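Local coordinates for insecticidal crystal protein Cry35Ab1 (Bacillus thuringiensis, PDB 4JP0) that forms one half of a binary insecticidal toxin that, together with its partner Cry34Ab1, kills larvae of the western corn rootworm, at residues Val101-Ala112 with Thr124-Trp135. Sequence-based numbering, arbitrary orientation.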
loop_
_atom_site.group_PDB
_atom_site.type_symbol
_atom_site.label_atom_id
_atom_site.label_comp_id
_atom_site.label_asym_id
_atom_site.label_seq_id
_atom_site.Cartn_x
_atom_site.Cartn_y
_atom_site.Cartn_z
ATOM N N VAL A 101 -29.276 -4.560 -6.333
ATOM C CA VAL A 101 -29.637 -3.244 -5.823
ATOM C C VAL A 101 -28.319 -2.514 -5.650
ATOM O O VAL A 101 -27.337 -3.104 -5.119
ATOM C CB VAL A 101 -30.352 -3.350 -4.453
ATOM C CG1 VAL A 101 -30.511 -1.950 -3.778
ATOM C CG2 VAL A 101 -31.711 -4.049 -4.634
ATOM N N ILE A 102 -28.255 -1.269 -6.130
ATOM C CA ILE A 102 -27.021 -0.495 -6.039
ATOM C C ILE A 102 -27.281 0.592 -5.031
ATOM O O ILE A 102 -28.128 1.453 -5.223
ATOM C CB ILE A 102 -26.581 0.055 -7.431
ATOM C CG1 ILE A 102 -26.254 -1.121 -8.356
ATOM C CG2 ILE A 102 -25.351 0.935 -7.268
ATOM C CD1 ILE A 102 -26.119 -0.776 -9.874
ATOM N N GLN A 103 -26.558 0.528 -3.925
ATOM C CA GLN A 103 -26.849 1.424 -2.816
ATOM C C GLN A 103 -25.685 2.382 -2.524
ATOM O O GLN A 103 -24.519 1.973 -2.406
ATOM C CB GLN A 103 -27.128 0.578 -1.591
ATOM C CG GLN A 103 -27.417 1.382 -0.295
ATOM C CD GLN A 103 -27.820 0.470 0.840
ATOM O OE1 GLN A 103 -28.788 -0.279 0.729
ATOM N NE2 GLN A 103 -27.066 0.520 1.938
ATOM N N SER A 104 -26.018 3.658 -2.409
ATOM C CA SER A 104 -25.026 4.666 -2.040
ATOM C C SER A 104 -24.630 4.537 -0.553
ATOM O O SER A 104 -25.375 3.989 0.278
ATOM C CB SER A 104 -25.599 6.074 -2.297
ATOM O OG SER A 104 -24.777 7.078 -1.692
ATOM N N ASP A 105 -23.447 5.035 -0.233
ATOM C CA ASP A 105 -23.022 5.164 1.152
ATOM C C ASP A 105 -24.056 5.896 2.004
ATOM O O ASP A 105 -24.146 5.651 3.208
ATOM C CB ASP A 105 -21.727 5.977 1.253
ATOM C CG ASP A 105 -21.154 5.927 2.639
ATOM O OD1 ASP A 105 -21.230 6.935 3.394
ATOM O OD2 ASP A 105 -20.671 4.862 3.072
ATOM N N ASN A 106 -24.836 6.781 1.399
ATOM C CA ASN A 106 -25.852 7.507 2.138
ATOM C C ASN A 106 -27.121 6.686 2.428
ATOM O O ASN A 106 -28.073 7.191 3.018
ATOM C CB ASN A 106 -26.181 8.844 1.463
ATOM C CG ASN A 106 -27.025 8.698 0.236
ATOM O OD1 ASN A 106 -27.447 7.594 -0.132
ATOM N ND2 ASN A 106 -27.283 9.818 -0.425
ATOM N N GLY A 107 -27.122 5.430 1.991
ATOM C CA GLY A 107 -28.216 4.529 2.255
ATOM C C GLY A 107 -29.326 4.470 1.207
ATOM O O GLY A 107 -30.174 3.546 1.239
ATOM N N LYS A 108 -29.367 5.449 0.311
ATOM C CA LYS A 108 -30.373 5.440 -0.765
ATOM C C LYS A 108 -29.921 4.517 -1.888
ATOM O O LYS A 108 -28.745 4.156 -1.945
ATOM C CB LYS A 108 -30.611 6.851 -1.305
ATOM C CG LYS A 108 -31.097 7.795 -0.177
ATOM C CD LYS A 108 -31.548 9.172 -0.668
ATOM C CE LYS A 108 -31.374 10.237 0.416
ATOM N NZ LYS A 108 -31.967 11.549 0.020
ATOM N N VAL A 109 -30.833 4.179 -2.800
ATOM C CA VAL A 109 -30.501 3.208 -3.829
ATOM C C VAL A 109 -30.800 3.773 -5.199
ATOM O O VAL A 109 -31.682 4.621 -5.359
ATOM C CB VAL A 109 -31.243 1.846 -3.613
ATOM C CG1 VAL A 109 -30.937 1.210 -2.222
ATOM C CG2 VAL A 109 -32.800 2.009 -3.795
ATOM N N LEU A 110 -30.058 3.283 -6.189
ATOM C CA LEU A 110 -30.203 3.717 -7.578
ATOM C C LEU A 110 -31.607 3.365 -8.071
ATOM O O LEU A 110 -32.037 2.200 -7.987
ATOM C CB LEU A 110 -29.197 2.945 -8.424
ATOM C CG LEU A 110 -28.669 3.594 -9.674
ATOM C CD1 LEU A 110 -27.875 4.844 -9.216
ATOM C CD2 LEU A 110 -27.789 2.599 -10.505
ATOM N N THR A 111 -32.303 4.362 -8.609
ATOM C CA THR A 111 -33.684 4.213 -9.051
ATOM C C THR A 111 -33.946 4.868 -10.425
ATOM O O THR A 111 -33.651 6.057 -10.629
ATOM C CB THR A 111 -34.545 4.897 -8.011
ATOM O OG1 THR A 111 -34.262 4.313 -6.720
ATOM C CG2 THR A 111 -36.001 4.617 -8.232
ATOM N N ALA A 112 -34.504 4.120 -11.372
ATOM C CA ALA A 112 -34.865 4.695 -12.658
ATOM C C ALA A 112 -36.173 5.446 -12.554
ATOM O O ALA A 112 -37.149 4.938 -11.986
ATOM C CB ALA A 112 -34.986 3.599 -13.737
ATOM N N THR A 124 -32.980 7.145 -4.370
ATOM C CA THR A 124 -34.096 7.341 -3.454
ATOM C C THR A 124 -34.208 6.180 -2.470
ATOM O O THR A 124 -33.399 5.248 -2.490
ATOM C CB THR A 124 -35.398 7.623 -4.178
ATOM O OG1 THR A 124 -36.343 8.126 -3.217
ATOM C CG2 THR A 124 -35.995 6.331 -4.688
ATOM N N ASP A 125 -35.161 6.266 -1.555
ATOM C CA ASP A 125 -35.254 5.254 -0.522
ATOM C C ASP A 125 -35.670 3.908 -1.096
ATOM O O ASP A 125 -36.509 3.845 -1.993
ATOM C CB ASP A 125 -36.228 5.738 0.521
ATOM C CG ASP A 125 -36.002 7.192 0.832
ATOM O OD1 ASP A 125 -35.025 7.503 1.553
ATOM O OD2 ASP A 125 -36.721 8.101 0.366
ATOM N N GLU A 126 -35.080 2.831 -0.579
ATOM C CA GLU A 126 -35.400 1.507 -1.089
ATOM C C GLU A 126 -36.832 1.093 -0.730
ATOM O O GLU A 126 -37.301 1.284 0.427
ATOM C CB GLU A 126 -34.404 0.473 -0.563
ATOM C CG GLU A 126 -34.637 -0.879 -1.235
ATOM C CD GLU A 126 -33.585 -1.928 -0.933
ATOM O OE1 GLU A 126 -32.588 -1.642 -0.236
ATOM O OE2 GLU A 126 -33.770 -3.064 -1.406
ATOM N N SER A 127 -37.556 0.570 -1.711
ATOM C CA SER A 127 -38.902 0.119 -1.434
ATOM C C SER A 127 -38.968 -1.421 -1.505
ATOM O O SER A 127 -38.030 -2.064 -1.959
ATOM C CB SER A 127 -39.943 0.789 -2.329
ATOM O OG SER A 127 -39.689 0.477 -3.666
ATOM N N SER A 128 -40.079 -1.994 -1.079
ATOM C CA SER A 128 -40.183 -3.421 -0.933
ATOM C C SER A 128 -39.927 -4.185 -2.181
ATOM O O SER A 128 -39.079 -5.019 -2.184
ATOM C CB SER A 128 -41.533 -3.821 -0.371
ATOM O OG SER A 128 -41.675 -3.253 0.874
ATOM N N ASN A 129 -40.729 -3.770 -3.207
ATOM C CA ASN A 129 -40.203 -4.355 -4.414
ATOM C C ASN A 129 -40.411 -3.647 -5.721
ATOM O O ASN A 129 -41.411 -3.796 -6.391
ATOM C CB ASN A 129 -40.405 -5.818 -4.567
ATOM C CG ASN A 129 -39.697 -6.336 -5.777
ATOM O OD1 ASN A 129 -39.370 -5.581 -6.682
ATOM N ND2 ASN A 129 -39.394 -7.618 -5.777
ATOM N N ASN A 130 -39.525 -2.846 -6.107
ATOM C CA ASN A 130 -39.618 -1.853 -7.098
ATOM C C ASN A 130 -38.664 -2.325 -8.149
ATOM O O ASN A 130 -37.520 -2.352 -7.924
ATOM C CB ASN A 130 -39.207 -0.526 -6.516
ATOM C CG ASN A 130 -39.339 0.581 -7.470
ATOM O OD1 ASN A 130 -39.463 0.388 -8.638
ATOM N ND2 ASN A 130 -39.299 1.769 -6.963
ATOM N N PRO A 131 -39.217 -2.791 -9.258
ATOM C CA PRO A 131 -38.388 -3.276 -10.365
ATOM C C PRO A 131 -37.491 -2.156 -10.889
ATOM O O PRO A 131 -36.461 -2.468 -11.500
ATOM C CB PRO A 131 -39.431 -3.713 -11.407
ATOM C CG PRO A 131 -40.636 -2.913 -11.050
ATOM C CD PRO A 131 -40.662 -2.917 -9.533
ATOM N N ASN A 132 -37.877 -0.888 -10.673
ATOM C CA ASN A 132 -37.056 0.248 -11.089
ATOM C C ASN A 132 -35.796 0.468 -10.223
ATOM O O ASN A 132 -34.920 1.269 -10.565
ATOM C CB ASN A 132 -37.904 1.517 -11.159
ATOM C CG ASN A 132 -38.837 1.509 -12.394
ATOM O OD1 ASN A 132 -38.381 1.729 -13.520
ATOM N ND2 ASN A 132 -40.111 1.207 -12.186
ATOM N N GLN A 133 -35.682 -0.298 -9.157
ATOM C CA GLN A 133 -34.522 -0.251 -8.295
ATOM C C GLN A 133 -33.667 -1.517 -8.481
ATOM O O GLN A 133 -32.750 -1.772 -7.716
ATOM C CB GLN A 133 -34.996 -0.099 -6.835
ATOM C CG GLN A 133 -35.617 1.308 -6.608
ATOM C CD GLN A 133 -36.045 1.531 -5.176
ATOM O OE1 GLN A 133 -36.280 0.575 -4.456
ATOM N NE2 GLN A 133 -36.087 2.795 -4.743
ATOM N N GLN A 134 -33.932 -2.281 -9.544
ATOM C CA GLN A 134 -33.140 -3.481 -9.793
ATOM C C GLN A 134 -32.282 -3.282 -11.066
ATOM O O GLN A 134 -32.760 -2.748 -12.065
ATOM C CB GLN A 134 -34.010 -4.724 -9.966
ATOM C CG GLN A 134 -35.180 -4.885 -8.972
ATOM C CD GLN A 134 -34.714 -4.893 -7.545
ATOM O OE1 GLN A 134 -33.800 -5.642 -7.205
ATOM N NE2 GLN A 134 -35.353 -4.076 -6.688
ATOM N N TRP A 135 -31.051 -3.784 -11.029
ATOM C CA TRP A 135 -30.051 -3.513 -12.059
ATOM C C TRP A 135 -29.289 -4.771 -12.438
ATOM O O TRP A 135 -29.024 -5.631 -11.594
ATOM C CB TRP A 135 -29.043 -2.462 -11.529
ATOM C CG TRP A 135 -29.731 -1.186 -11.130
ATOM C CD1 TRP A 135 -30.308 -0.912 -9.949
ATOM C CD2 TRP A 135 -30.054 -0.096 -11.997
ATOM N NE1 TRP A 135 -30.936 0.312 -9.983
ATOM C CE2 TRP A 135 -30.796 0.841 -11.237
ATOM C CE3 TRP A 135 -29.722 0.220 -13.320
ATOM C CZ2 TRP A 135 -31.241 2.058 -11.760
ATOM C CZ3 TRP A 135 -30.149 1.443 -13.849
ATOM C CH2 TRP A 135 -30.911 2.353 -13.064
HETATM O O HOH W 1 -30.805 -0.087 -6.686
HETATM O O HOH W 2 -31.555 0.497 1.400
HETATM O O HOH W 3 -32.938 3.265 1.308
#
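Leu110 lies across the indole of Trp135, its CD2 3.7 Å from the centroid of the six-membered ring and almost straight above it, a CH-pi contact that suits a branched aliphatic chain facing a broad flat ring. With CG anti to the backbone N (chi1 -151°), Leu110 swings CG and CD2 over that face, while its backbone O takes the ring's N-H: NE1 of Trp135 lies 3.0 Å from O of Leu110, which sits at the ring edge, in plane. The donor stands above the carbonyl plane, and a water accepts from Ile102 N and donates to this O and to Gln133 O. Ile102 closes this apolar end with CD1 3.8 Å from CB of Trp135, and Ile10 of strand 6-12 touches both side chains. This is the close-packed interior of a ricin B-type beta-trefoil domain, where strand 99-104 and the hairpin of strands 109-112 and 121-124 meet the loop leading into strand 135-142. That loop is shaped by Gln133, whose amide has both a donor and an acceptor to spend: NE2 gives hydrogen bonds to Asp125 O and, 3.1 Å away, to OG1 of Thr111, while OE1 receives Ser127 N on a lone pair. Thr111 OG1 in turn donates to Val109 O, which takes Thr124 N from the opposite face of its plane. Val109 presses CG2 against the Gln133 amide, 3.5 Å from NE2. Packing gives way to water toward Glu126. Its extended chain passes Val109 CG1; Lys94 pairs with its carboxylate in a salt bridge and also hydrogen-bonds Gln103 OE1, and a water spans the same two acceptors. A second water links Glu126 N to Gly107 O. On this solvent side Lys108 brings its CB closest, 3.4 Å from Thr124 O, and its extended chain carries NZ to a salt bridge with Asp75.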